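Long-range contact in hypothetical protein (Bacteroides thetaiotaomicron, PDB 2OMK), which probably transfers a pyrophosphate group from ATP to thiamine, making thiamine diphosphate as a thiamine pyrophosphokinase: residues L143-R148 with G223-V227. The protein carries 1 engineered substitution. Residues are numbered along the deposited sequence; the frame is centred on the assembly and turned at random.
Sequences LVEYMR and GEYLV
Leu143 meets Leu226 methyl to methyl, CD1 to CD1 at 4.0 Å, the two side chains crossing at about a right angle where the last turns of helix 133-148 pass over strand 224-230. Phe162 of the adjoining strand 160-166 touches both leucines and continues this apolar patch. Next along the helix, Val144 sets CG1 against the aliphatic part of Glu224, 4.1 Å from its CB; Phe184 packs on Val144 and on Leu226. Glu145 stays clear of the strand but accepts from Arg148, NH1 to OE1 at 3.1 Å, with OE1 met from above the carboxylate plane; its OE2 is bonded to Asn203 and Trp205 of the second subunit. In the conformer described, one of two modelled, Met147 starts out with CG anti to the backbone N (chi1 180°) and bends only at chi3, which brings CE to 3.8 Å from CG of Glu224; Pro164 touches it as well. Arg148, also modelled in two conformers, in this one lays one guanidinium face under Val144 CG1, 3.5 Å above the plane and offset toward the rim. Extended from CG to NE, it reaches the Glu224 carboxylate with NH2, 3.4 Å from OE1, in a weak, bent hydrogen bond (136° at the hydrogen) within a salt bridge. The guanidinium and carboxylate planes stand 53° apart. A water donates to Glu224 OE1 at 2.7 Å and weakly accepts from Arg148 NH2, bridging the pair. The contact joins the catalytic and substrate-binding family regions through a hydrophobic inner part and a charged, partly hydrated outer edge. In this conformer Arg148 lies between two glutamates and probably offsets their charge, and Glu145 carries that network on to the dimer interface.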
loop_
_atom_site.group_PDB
_atom_site.type_symbol
_atom_site.label_atom_id
_atom_site.label_comp_id
_atom_site.label_asym_id
_atom_site.label_seq_id
_atom_site.Cartn_x
_atom_site.Cartn_y
_atom_site.Cartn_z
ATOM N N LEU A 143 8.683 1.681 8.301
ATOM C CA LEU A 143 8.278 2.003 9.675
ATOM C C LEU A 143 8.895 1.051 10.700
ATOM O O LEU A 143 9.288 1.468 11.786
ATOM C CB LEU A 143 6.754 1.991 9.807
ATOM C CG LEU A 143 6.020 3.180 9.171
ATOM C CD1 LEU A 143 4.514 2.920 9.160
ATOM C CD2 LEU A 143 6.319 4.481 9.914
ATOM N N VAL A 144 8.991 -0.219 10.332
ATOM C CA VAL A 144 9.635 -1.224 11.180
ATOM C C VAL A 144 11.105 -0.870 11.441
ATOM O O VAL A 144 11.559 -0.932 12.588
ATOM C CB VAL A 144 9.484 -2.654 10.592
ATOM C CG1 VAL A 144 10.247 -3.669 11.430
ATOM C CG2 VAL A 144 8.003 -3.044 10.524
ATOM N N GLU A 145 11.835 -0.476 10.395
ATOM C CA GLU A 145 13.235 -0.050 10.561
ATOM C C GLU A 145 13.362 1.180 11.465
ATOM O O GLU A 145 14.248 1.238 12.336
ATOM C CB GLU A 145 13.925 0.227 9.211
ATOM C CG GLU A 145 13.667 -0.801 8.087
ATOM C CD GLU A 145 14.147 -2.210 8.404
ATOM O OE1 GLU A 145 14.882 -2.402 9.399
ATOM O OE2 GLU A 145 13.800 -3.139 7.641
ATOM N N TYR A 146 12.494 2.171 11.258
ATOM C CA TYR A 146 12.576 3.397 12.061
ATOM C C TYR A 146 12.344 3.118 13.546
ATOM O O TYR A 146 13.044 3.674 14.414
ATOM C CB TYR A 146 11.589 4.460 11.563
ATOM C CG TYR A 146 11.664 4.756 10.082
ATOM C CD1 TYR A 146 12.867 4.639 9.368
ATOM C CD2 TYR A 146 10.525 5.170 9.397
ATOM C CE1 TYR A 146 12.913 4.913 7.987
ATOM C CE2 TYR A 146 10.557 5.449 8.040
ATOM C CZ TYR A 146 11.742 5.325 7.342
ATOM O OH TYR A 146 11.749 5.610 6.002
ATOM N N MET A 147 11.385 2.247 13.839
ATOM C CA MET A 147 11.099 1.863 15.215
ATOM C C MET A 147 12.321 1.188 15.834
ATOM O O MET A 147 12.740 1.536 16.933
ATOM C CB MET A 147 9.896 0.928 15.262
ATOM C CG MET A 147 9.519 0.466 16.655
ATOM S SD MET A 147 8.291 -0.844 16.576
ATOM C CE MET A 147 9.104 -2.025 15.503
ATOM N N ARG A 148 12.890 0.227 15.113
ATOM C CA ARG A 148 14.091 -0.474 15.566
ATOM C C ARG A 148 15.213 0.500 15.910
ATOM O O ARG A 148 15.986 0.268 16.845
ATOM C CB ARG A 148 14.570 -1.462 14.493
ATOM C CG ARG A 148 13.725 -2.713 14.373
ATOM C CD ARG A 148 13.837 -3.308 12.980
ATOM N NE ARG A 148 13.666 -4.755 12.970
ATOM C CZ ARG A 148 13.546 -5.494 11.871
ATOM N NH1 ARG A 148 13.559 -4.930 10.670
ATOM N NH2 ARG A 148 13.400 -6.807 11.972
ATOM N N GLY A 223 8.441 -10.207 18.719
ATOM C CA GLY A 223 8.853 -9.819 17.382
ATOM C C GLY A 223 8.107 -8.594 16.896
ATOM O O GLY A 223 7.390 -7.941 17.659
ATOM N N GLU A 224 8.275 -8.303 15.615
ATOM C CA GLU A 224 7.837 -7.035 15.041
ATOM C C GLU A 224 6.607 -7.227 14.182
ATOM O O GLU A 224 6.457 -8.243 13.503
ATOM C CB GLU A 224 8.969 -6.421 14.211
ATOM C CG GLU A 224 10.024 -5.674 15.046
ATOM C CD GLU A 224 11.106 -6.573 15.620
ATOM O OE1 GLU A 224 11.724 -7.341 14.850
ATOM O OE2 GLU A 224 11.356 -6.494 16.844
ATOM N N TYR A 225 5.718 -6.244 14.226
ATOM C CA TYR A 225 4.551 -6.250 13.367
ATOM C C TYR A 225 4.085 -4.831 13.144
ATOM O O TYR A 225 4.631 -3.883 13.709
ATOM C CB TYR A 225 3.421 -7.108 13.954
ATOM C CG TYR A 225 3.014 -6.779 15.379
ATOM C CD1 TYR A 225 1.803 -6.140 15.651
ATOM C CD2 TYR A 225 3.835 -7.121 16.458
ATOM C CE1 TYR A 225 1.420 -5.850 16.965
ATOM C CE2 TYR A 225 3.463 -6.834 17.763
ATOM C CZ TYR A 225 2.252 -6.213 18.015
ATOM O OH TYR A 225 1.896 -5.939 19.318
ATOM N N LEU A 226 3.075 -4.700 12.304
ATOM C CA LEU A 226 2.530 -3.406 11.964
ATOM C C LEU A 226 1.022 -3.470 12.187
ATOM O O LEU A 226 0.376 -4.463 11.831
ATOM C CB LEU A 226 2.854 -3.137 10.505
ATOM C CG LEU A 226 2.602 -1.817 9.797
ATOM C CD1 LEU A 226 3.423 -0.695 10.414
ATOM C CD2 LEU A 226 3.002 -2.033 8.354
ATOM N N VAL A 227 0.473 -2.424 12.795
ATOM C CA VAL A 227 -0.971 -2.310 13.001
ATOM C C VAL A 227 -1.498 -1.143 12.164
ATOM O O VAL A 227 -0.914 -0.060 12.175
ATOM C CB VAL A 227 -1.331 -2.129 14.502
ATOM C CG1 VAL A 227 -2.826 -1.890 14.691
ATOM C CG2 VAL A 227 -0.898 -3.369 15.309
HETATM O O HOH W 1 14.430 -7.328 15.096
#